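Cyclic nucleotide-binding protein (Brucella abortus biovar 1, PDB 5D1I) is of unknown function but carries a cyclic nucleotide-binding domain of the cupin-like beta-barrel type and may take part in transcription control through DNA binding. Local coordinates at residues I68-E73 against T103-D108; R41-A46 against D108-V113; D12-I17 against I62-T67. All blocks are in the same frame, centred on the assembly; numbering follows the deposited sequence.

Contact 1. Residues I68-E73 against T103-D108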
loop_
_atom_site.group_PDB
_atom_site.type_symbol
_atom_site.label_atom_id
_atom_site.label_comp_id
_atom_site.label_asym_id
_atom_site.label_seq_id
_atom_site.Cartn_x
_atom_site.Cartn_y
_atom_site.Cartn_z
ATOM N N ILE A 68 -14.150 7.094 -1.171
ATOM C CA ILE A 68 -13.608 8.439 -1.179
ATOM C C ILE A 68 -13.233 8.824 -2.604
ATOM O O ILE A 68 -12.553 8.069 -3.296
ATOM C CB ILE A 68 -12.374 8.548 -0.261
ATOM C CG1 ILE A 68 -12.803 8.571 1.207
ATOM C CG2 ILE A 68 -11.547 9.782 -0.598
ATOM C CD1 ILE A 68 -11.642 8.490 2.179
ATOM N N THR A 69 -13.695 9.987 -3.047
ATOM C CA THR A 69 -13.295 10.507 -4.347
ATOM C C THR A 69 -12.059 11.392 -4.219
ATOM O O THR A 69 -12.040 12.335 -3.424
ATOM C CB THR A 69 -14.431 11.304 -5.006
ATOM O OG1 THR A 69 -15.487 10.409 -5.357
ATOM C CG2 THR A 69 -13.940 12.003 -6.261
ATOM N N LEU A 70 -11.025 11.066 -4.989
ATOM C CA LEU A 70 -9.826 11.890 -5.070
ATOM C C LEU A 70 -9.990 12.896 -6.195
ATOM O O LEU A 70 -10.478 12.551 -7.269
ATOM C CB LEU A 70 -8.585 11.031 -5.313
ATOM C CG LEU A 70 -8.334 9.870 -4.353
ATOM C CD1 LEU A 70 -7.026 9.174 -4.708
ATOM C CD2 LEU A 70 -8.307 10.359 -2.913
ATOM N N PHE A 71 -9.581 14.137 -5.963
ATOM C CA PHE A 71 -9.788 15.173 -6.966
ATOM C C PHE A 71 -8.686 16.226 -6.960
ATOM O O PHE A 71 -7.921 16.336 -6.004
ATOM C CB PHE A 71 -11.154 15.846 -6.759
ATOM C CG PHE A 71 -11.335 16.470 -5.397
ATOM C CD1 PHE A 71 -10.914 17.770 -5.150
ATOM C CD2 PHE A 71 -11.939 15.765 -4.371
ATOM C CE1 PHE A 71 -11.087 18.347 -3.900
ATOM C CE2 PHE A 71 -12.111 16.334 -3.122
ATOM C CZ PHE A 71 -11.687 17.625 -2.886
ATOM N N HIS A 72 -8.610 16.990 -8.046
ATOM C CA HIS A 72 -7.718 18.139 -8.118
ATOM C C HIS A 72 -8.537 19.418 -8.096
ATOM O O HIS A 72 -9.607 19.478 -8.695
ATOM C CB HIS A 72 -6.852 18.089 -9.380
ATOM C CG HIS A 72 -5.716 17.119 -9.295
ATOM N ND1 HIS A 72 -4.786 17.152 -8.279
ATOM C CD2 HIS A 72 -5.355 16.093 -10.101
ATOM C CE1 HIS A 72 -3.904 16.185 -8.459
ATOM N NE2 HIS A 72 -4.227 15.526 -9.558
ATOM N N GLU A 73 -8.038 20.435 -7.404
ATOM C CA GLU A 73 -8.717 21.723 -7.368
ATOM C C GLU A 73 -8.404 22.507 -8.642
ATOM O O GLU A 73 -7.283 22.983 -8.825
ATOM C CB GLU A 73 -8.304 22.517 -6.127
ATOM C CG GLU A 73 -9.438 23.301 -5.482
ATOM C CD GLU A 73 -10.301 22.453 -4.565
ATOM O OE1 GLU A 73 -9.741 21.731 -3.709
ATOM O OE2 GLU A 73 -11.541 22.511 -4.701
ATOM N N THR A 103 -3.570 15.324 -3.550
ATOM C CA THR A 103 -4.909 15.545 -4.091
ATOM C C THR A 103 -5.857 16.027 -3.007
ATOM O O THR A 103 -5.513 16.037 -1.827
ATOM C CB THR A 103 -5.509 14.263 -4.690
ATOM O OG1 THR A 103 -6.019 13.450 -3.626
ATOM C CG2 THR A 103 -4.462 13.469 -5.470
ATOM N N GLY A 104 -7.059 16.416 -3.413
ATOM C CA GLY A 104 -8.143 16.585 -2.466
ATOM C C GLY A 104 -8.764 15.219 -2.246
ATOM O O GLY A 104 -8.486 14.283 -2.997
ATOM N N ALA A 105 -9.588 15.094 -1.214
ATOM C CA ALA A 105 -10.277 13.841 -0.926
ATOM C C ALA A 105 -11.569 14.117 -0.176
ATOM O O ALA A 105 -11.565 14.819 0.830
ATOM C CB ALA A 105 -9.388 12.916 -0.119
ATOM N N VAL A 106 -12.671 13.561 -0.670
ATOM C CA VAL A 106 -13.968 13.720 -0.028
ATOM C C VAL A 106 -14.679 12.372 0.053
ATOM O O VAL A 106 -14.622 11.572 -0.881
ATOM C CB VAL A 106 -14.851 14.745 -0.785
ATOM C CG1 VAL A 106 -15.090 14.296 -2.220
ATOM C CG2 VAL A 106 -16.175 14.969 -0.062
ATOM N N ALA A 107 -15.325 12.110 1.184
ATOM C CA ALA A 107 -16.107 10.892 1.346
ATOM C C ALA A 107 -17.379 10.965 0.515
ATOM O O ALA A 107 -18.175 11.887 0.682
ATOM C CB ALA A 107 -16.445 10.665 2.812
ATOM N N ASP A 108 -17.563 9.998 -0.379
ATOM C CA ASP A 108 -18.782 9.911 -1.181
ATOM C C ASP A 108 -19.941 9.408 -0.339
ATOM O O ASP A 108 -21.067 9.882 -0.456
ATOM C CB ASP A 108 -18.582 8.985 -2.380
ATOM C CG ASP A 108 -17.459 9.440 -3.286
ATOM O OD1 ASP A 108 -17.180 10.655 -3.321
ATOM O OD2 ASP A 108 -16.854 8.587 -3.964
#

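Contact 2. Residues R41-A46 against D108-V113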
loop_
_atom_site.group_PDB
_atom_site.type_symbol
_atom_site.label_atom_id
_atom_site.label_comp_id
_atom_site.label_asym_id
_atom_site.label_seq_id
_atom_site.Cartn_x
_atom_site.Cartn_y
_atom_site.Cartn_z
ATOM N N ARG A 41 -9.295 5.702 14.831
ATOM C CA ARG A 41 -10.435 5.389 13.975
ATOM C C ARG A 41 -11.309 6.615 13.758
ATOM O O ARG A 41 -11.705 7.277 14.714
ATOM C CB ARG A 41 -11.275 4.265 14.585
ATOM C CG ARG A 41 -10.687 2.874 14.438
ATOM C CD ARG A 41 -11.120 2.239 13.129
ATOM N NE ARG A 41 -11.132 0.782 13.209
ATOM C CZ ARG A 41 -11.630 -0.009 12.266
ATOM N NH1 ARG A 41 -12.162 0.520 11.173
ATOM N NH2 ARG A 41 -11.611 -1.325 12.415
ATOM N N LEU A 42 -11.621 6.913 12.501
ATOM C CA LEU A 42 -12.465 8.060 12.184
ATOM C C LEU A 42 -13.653 7.653 11.330
ATOM O O LEU A 42 -13.504 6.917 10.357
ATOM C CB LEU A 42 -11.661 9.139 11.458
ATOM C CG LEU A 42 -10.570 9.856 12.250
ATOM C CD1 LEU A 42 -9.819 10.832 11.358
ATOM C CD2 LEU A 42 -11.178 10.574 13.444
ATOM N N VAL A 43 -14.836 8.136 11.692
ATOM C CA VAL A 43 -16.013 7.930 10.862
ATOM C C VAL A 43 -16.319 9.209 10.094
ATOM O O VAL A 43 -16.584 10.254 10.688
ATOM C CB VAL A 43 -17.235 7.512 11.693
ATOM C CG1 VAL A 43 -18.476 7.476 10.820
ATOM C CG2 VAL A 43 -16.992 6.154 12.331
ATOM N N LEU A 44 -16.265 9.118 8.769
ATOM C CA LEU A 44 -16.464 10.272 7.905
ATOM C C LEU A 44 -17.857 10.261 7.300
ATOM O O LEU A 44 -18.228 9.314 6.608
ATOM C CB LEU A 44 -15.422 10.296 6.783
ATOM C CG LEU A 44 -13.960 10.076 7.176
ATOM C CD1 LEU A 44 -13.084 10.018 5.938
ATOM C CD2 LEU A 44 -13.482 11.164 8.124
ATOM N N ARG A 45 -18.626 11.312 7.559
ATOM C CA ARG A 45 -19.932 11.448 6.933
ATOM C C ARG A 45 -19.772 11.715 5.441
ATOM O O ARG A 45 -18.727 12.184 4.996
ATOM C CB ARG A 45 -20.736 12.573 7.590
ATOM C CG ARG A 45 -21.028 12.342 9.066
ATOM C CD ARG A 45 -21.828 13.488 9.671
ATOM N NE ARG A 45 -22.023 13.317 11.109
ATOM C CZ ARG A 45 -23.040 12.655 11.653
ATOM N NH1 ARG A 45 -23.963 12.098 10.880
ATOM N NH2 ARG A 45 -23.134 12.548 12.972
ATOM N N ALA A 46 -20.806 11.405 4.670
ATOM C CA ALA A 46 -20.809 11.713 3.245
ATOM C C ALA A 46 -20.602 13.209 3.029
ATOM O O ALA A 46 -21.226 14.036 3.696
ATOM C CB ALA A 46 -22.110 11.255 2.602
ATOM N N ASP A 108 -17.563 9.998 -0.379
ATOM C CA ASP A 108 -18.782 9.911 -1.181
ATOM C C ASP A 108 -19.941 9.408 -0.339
ATOM O O ASP A 108 -21.067 9.882 -0.456
ATOM C CB ASP A 108 -18.582 8.985 -2.380
ATOM C CG ASP A 108 -17.459 9.440 -3.286
ATOM O OD1 ASP A 108 -17.180 10.655 -3.321
ATOM O OD2 ASP A 108 -16.854 8.587 -3.964
ATOM N N VAL A 109 -19.653 8.420 0.497
ATOM C CA VAL A 109 -20.635 7.857 1.411
ATOM C C VAL A 109 -20.000 7.799 2.791
ATOM O O VAL A 109 -18.816 8.121 2.933
ATOM C CB VAL A 109 -21.081 6.452 0.977
ATOM C CG1 VAL A 109 -21.774 6.508 -0.377
ATOM C CG2 VAL A 109 -19.885 5.514 0.929
ATOM N N GLU A 110 -20.768 7.398 3.801
ATOM C CA GLU A 110 -20.197 7.233 5.134
ATOM C C GLU A 110 -19.012 6.284 5.045
ATOM O O GLU A 110 -19.137 5.168 4.547
ATOM C CB GLU A 110 -21.219 6.710 6.138
ATOM C CG GLU A 110 -20.629 6.554 7.531
ATOM C CD GLU A 110 -21.641 6.094 8.552
ATOM O OE1 GLU A 110 -22.351 6.955 9.108
ATOM O OE2 GLU A 110 -21.723 4.873 8.800
ATOM N N THR A 111 -17.860 6.752 5.509
ATOM C CA THR A 111 -16.596 6.058 5.287
ATOM C C THR A 111 -15.794 5.970 6.577
ATOM O O THR A 111 -15.681 6.948 7.319
ATOM C CB THR A 111 -15.763 6.771 4.199
ATOM O OG1 THR A 111 -16.483 6.741 2.962
ATOM C CG2 THR A 111 -14.404 6.106 4.006
ATOM N N GLU A 112 -15.250 4.791 6.847
ATOM C CA GLU A 112 -14.444 4.588 8.036
ATOM C C GLU A 112 -12.989 4.414 7.659
ATOM O O GLU A 112 -12.649 3.574 6.822
ATOM C CB GLU A 112 -14.937 3.380 8.829
ATOM C CG GLU A 112 -14.043 3.026 9.997
ATOM C CD GLU A 112 -14.783 2.297 11.096
ATOM O OE1 GLU A 112 -14.140 1.505 11.815
ATOM O OE2 GLU A 112 -16.002 2.525 11.250
ATOM N N VAL A 113 -12.132 5.220 8.272
ATOM C CA VAL A 113 -10.711 5.183 7.970
ATOM C C VAL A 113 -9.877 4.969 9.226
ATOM O O VAL A 113 -10.295 5.293 10.336
ATOM C CB VAL A 113 -10.238 6.478 7.276
ATOM C CG1 VAL A 113 -10.932 6.657 5.931
ATOM C CG2 VAL A 113 -10.476 7.684 8.174
#

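Contact 3. Residues D12-I17 against I62-T67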
loop_
_atom_site.group_PDB
_atom_site.type_symbol
_atom_site.label_atom_id
_atom_site.label_comp_id
_atom_site.label_asym_id
_atom_site.label_seq_id
_atom_site.Cartn_x
_atom_site.Cartn_y
_atom_site.Cartn_z
ATOM N N ASP A 12 -8.784 -7.681 14.408
ATOM C CA ASP A 12 -8.254 -8.689 13.494
ATOM C C ASP A 12 -8.371 -8.235 12.042
ATOM O O ASP A 12 -7.504 -8.528 11.214
ATOM C CB ASP A 12 -8.986 -10.019 13.683
ATOM C CG ASP A 12 -9.043 -10.450 15.136
ATOM O OD1 ASP A 12 -8.094 -10.136 15.886
ATOM O OD2 ASP A 12 -10.037 -11.097 15.527
ATOM N N ASP A 13 -9.453 -7.526 11.737
ATOM C CA ASP A 13 -9.646 -6.972 10.404
ATOM C C ASP A 13 -8.639 -5.852 10.154
ATOM O O ASP A 13 -8.048 -5.764 9.074
ATOM C CB ASP A 13 -11.076 -6.453 10.233
ATOM C CG ASP A 13 -12.124 -7.523 10.491
ATOM O OD1 ASP A 13 -11.795 -8.724 10.369
ATOM O OD2 ASP A 13 -13.275 -7.164 10.813
ATOM N N ASP A 14 -8.450 -5.003 11.162
ATOM C CA ASP A 14 -7.498 -3.896 11.079
ATOM C C ASP A 14 -6.090 -4.390 10.783
ATOM O O ASP A 14 -5.416 -3.881 9.886
ATOM C CB ASP A 14 -7.494 -3.087 12.377
ATOM C CG ASP A 14 -8.777 -2.322 12.588
ATOM O OD1 ASP A 14 -9.574 -2.223 11.631
ATOM O OD2 ASP A 14 -8.989 -1.807 13.705
ATOM N N ILE A 15 -5.651 -5.380 11.551
ATOM C CA ILE A 15 -4.330 -5.967 11.372
ATOM C C ILE A 15 -4.144 -6.500 9.951
ATOM O O ILE A 15 -3.123 -6.239 9.316
ATOM C CB ILE A 15 -4.082 -7.091 12.388
ATOM C CG1 ILE A 15 -3.980 -6.505 13.803
ATOM C CG2 ILE A 15 -2.822 -7.868 12.032
ATOM C CD1 ILE A 15 -3.751 -7.539 14.879
ATOM N N ARG A 16 -5.135 -7.230 9.446
ATOM C CA ARG A 16 -5.045 -7.775 8.094
ATOM C C ARG A 16 -4.917 -6.661 7.063
ATOM O O ARG A 16 -4.087 -6.737 6.158
ATOM C CB ARG A 16 -6.261 -8.645 7.762
ATOM C CG ARG A 16 -6.108 -9.395 6.444
ATOM C CD ARG A 16 -7.444 -9.834 5.861
ATOM N NE ARG A 16 -8.349 -8.708 5.640
ATOM C CZ ARG A 16 -8.278 -7.874 4.606
ATOM N NH1 ARG A 16 -7.333 -8.019 3.683
ATOM N NH2 ARG A 16 -9.152 -6.882 4.498
ATOM N N ILE A 17 -5.738 -5.627 7.211
ATOM C CA ILE A 17 -5.729 -4.505 6.277
ATOM C C ILE A 17 -4.386 -3.779 6.304
ATOM O O ILE A 17 -3.793 -3.516 5.258
ATOM C CB ILE A 17 -6.856 -3.495 6.590
ATOM C CG1 ILE A 17 -8.221 -4.095 6.256
ATOM C CG2 ILE A 17 -6.662 -2.218 5.799
ATOM C CD1 ILE A 17 -9.369 -3.136 6.476
ATOM N N ILE A 62 -6.003 5.007 6.029
ATOM C CA ILE A 62 -6.300 3.772 5.323
ATOM C C ILE A 62 -7.797 3.538 5.390
ATOM O O ILE A 62 -8.387 3.577 6.469
ATOM C CB ILE A 62 -5.547 2.557 5.915
ATOM C CG1 ILE A 62 -4.030 2.742 5.796
ATOM C CG2 ILE A 62 -5.960 1.283 5.211
ATOM C CD1 ILE A 62 -3.392 3.464 6.965
ATOM N N ILE A 63 -8.414 3.321 4.234
ATOM C CA ILE A 63 -9.853 3.096 4.178
ATOM C C ILE A 63 -10.201 1.681 4.613
ATOM O O ILE A 63 -9.622 0.715 4.119
ATOM C CB ILE A 63 -10.412 3.336 2.767
ATOM C CG1 ILE A 63 -10.117 4.762 2.309
ATOM C CG2 ILE A 63 -11.916 3.073 2.735
ATOM C CD1 ILE A 63 -10.593 5.053 0.899
ATOM N N VAL A 64 -11.144 1.572 5.542
ATOM C CA VAL A 64 -11.660 0.281 5.971
ATOM C C VAL A 64 -12.962 -0.026 5.239
ATOM O O VAL A 64 -13.078 -1.039 4.553
ATOM C CB VAL A 64 -11.899 0.241 7.490
ATOM C CG1 VAL A 64 -12.519 -1.088 7.902
ATOM C CG2 VAL A 64 -10.596 0.480 8.235
ATOM N N THR A 65 -13.944 0.856 5.393
ATOM C CA THR A 65 -15.187 0.748 4.638
ATOM C C THR A 65 -15.557 2.106 4.051
ATOM O O THR A 65 -15.237 3.141 4.628
ATOM C CB THR A 65 -16.357 0.234 5.508
ATOM O OG1 THR A 65 -16.587 1.142 6.592
ATOM C CG2 THR A 65 -16.057 -1.150 6.062
ATOM N N GLY A 66 -16.227 2.099 2.903
ATOM C CA GLY A 66 -16.705 3.331 2.302
ATOM C C GLY A 66 -16.016 3.693 1.000
ATOM O O GLY A 66 -15.236 2.911 0.454
ATOM N N THR A 67 -16.311 4.889 0.501
ATOM C CA THR A 67 -15.757 5.346 -0.766
ATOM C C THR A 67 -15.347 6.810 -0.681
ATOM O O THR A 67 -16.102 7.658 -0.191
ATOM C CB THR A 67 -16.764 5.174 -1.928
ATOM O OG1 THR A 67 -17.263 3.831 -1.940
ATOM C CG2 THR A 67 -16.100 5.479 -3.261
#

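Contact 1. Residues I68-E73 against T103-D108
F71 lays its ring over the backbone of G104. The two residues form a hydrogen-bonded pair in an antiparallel beta ladder of the cyclic nucleotide-binding beta barrel. Glycine offers no side chain there, and the ring takes up the room above it. G104 CA lies 3.8 Å from the F71 ring centroid, a CH-pi contact over the face, offset toward the rim. F71 reaches this place because its CG sits between the backbone N and the carbonyl carbon (chi1 58°). The CE2 corner of the F71 ring also meets V106, 3.7 Å from V106 CG1. E49 of the strand 49-51 touches both F71 and V106.

The face of I68, L70, A105 and A107 is packed by small against large. The A105 methyl sits against the notch formed by I68 CG2 and L70 CD2. Its CB is 3.8 Å from I68 CG2 and 3.9 Å from L70 CD2. I68 CG1 lies against the backbone of A107. L70 and T103 also touch E25 and S26 of the second subunit, so this end of the ladder borders the dimer interface.

T69 and V106 exchange two backbone hydrogen bonds. The T69 side chain crosses that of D108 at about a right angle. Its OG1 is hydrogen-bonded to the carboxylate and lies 2.7 Å from both D108 OD1 and D108 OD2. G104 O is held by two donors from opposite faces of its carbonyl plane: F71 N at 3.2 Å and T103 OG1 at 2.7 Å.

Contact 2. Residues R41-A46 against D108-V113
L42 and L44 each exchange a pair of backbone hydrogen bonds with the facing strand, L42 with V113 and L44 with T111. All four bonds are close to straight. The shortest is L44 N to T111 O, 2.7 Å with an angle of 166° at the hydrogen. V43 and E112 form the non-hydrogen-bonded pair between them. Strand 40-44 thus pairs antiparallel with strand 111-117 in the barrel of the cyclic nucleotide-binding domain. Two CA-H...O contacts run beside these bonds, from E112 CA to L42 O and from E110 CA to L44 O.

The apolar contacts centre on V113. Its CG2 meets L42 CB at 3.8 Å, and its CG1 meets L44 CD1 at 4.0 Å. L44 lies across V113. On the other face, V43 CG1 rests 4.0 Å from E110 CG, a methyl against the aliphatic part of a glutamate. Past the strand ends, A46 CB packs on D108 O and V109 CA.

Within 108-113 itself, T111 OG1 donates to V109 O at 2.7 Å and holds the turn before the strand. R41 and E112 make a salt bridge, but their charged atoms are modelled too close, and its detail is doubtful. R41 NH2 also forms a salt bridge with D14 of helix 11-18. The ladder therefore rests on backbone bonds, with an apolar face around V113 and a more polar one around E112.

Contact 3. Residues D12-I17 against I62-T67
I62 meets I17 methyl to methyl, CG2 to CG2, at 3.6 Å. The two side chains run past each other in opposite directions. In I17, CG2 stands anti to the backbone N while CG1 lies beside it (chi1 -70°). This branching turns one methyl toward I62 and leaves CD1 for V64.

I63 follows with its side chain pointing away from the helix and packed on V84. Its carbonyl O comes no nearer to I17 than 4.5 Å, at CG2. V64 is the second apolar partner. Its CG1 lies 4.0 Å from I17 CD1, with the two side chains set crosswise. V64 CG2 is 4.5 Å from D14 OD1, a marginal contact. The D14 carboxylate is engaged elsewhere, in a salt bridge with R41.

The chain turns a corner at V64. V64 and T65 both face E112, a classic beta bulge. G66 then takes a positive phi (113°), and the segment leaves the helix behind. T67 N makes a weak hydrogen bond with T111 OG1.

The contact joins the N-terminal helix 11-18 to the beta barrel of the cyclic nucleotide-binding domain, through apolar side chains around I17. I62 pairs through its backbone with I114 of strand 111-117, whose side chain also touches D14 and V64. On the helix, I15 packs against L32, R33 and A36, so helix 11-18 sits between helix 29-38 and strand 56-63.

Overall arrangement
Along the chain, contact 1 is nested in the loop closed by contact 2, while the segments of contacts 2 and 3 alternate. Contact 1 lies in the four-stranded sheet, and contact 2 in the other sheet. Their centres are about 13 Å apart, and both contain D108. Side chains bridge them too: I68 CD1 packs 4.2 Å from V113 CG1. Contact 3 lies about 12 Å from contact 2, centre to centre, where E112 N is 2.8 Å from T65 O, a probable hydrogen bond. Contacts 1 and 3 are about 19 Å apart between centres, yet D108 N lies 2.8 Å from T67 O, another probable hydrogen bond. Contacts 2 and 3 share the sheet in which strands 56-63 and 111-117 are neighbours; only contact 1 touches the second subunit.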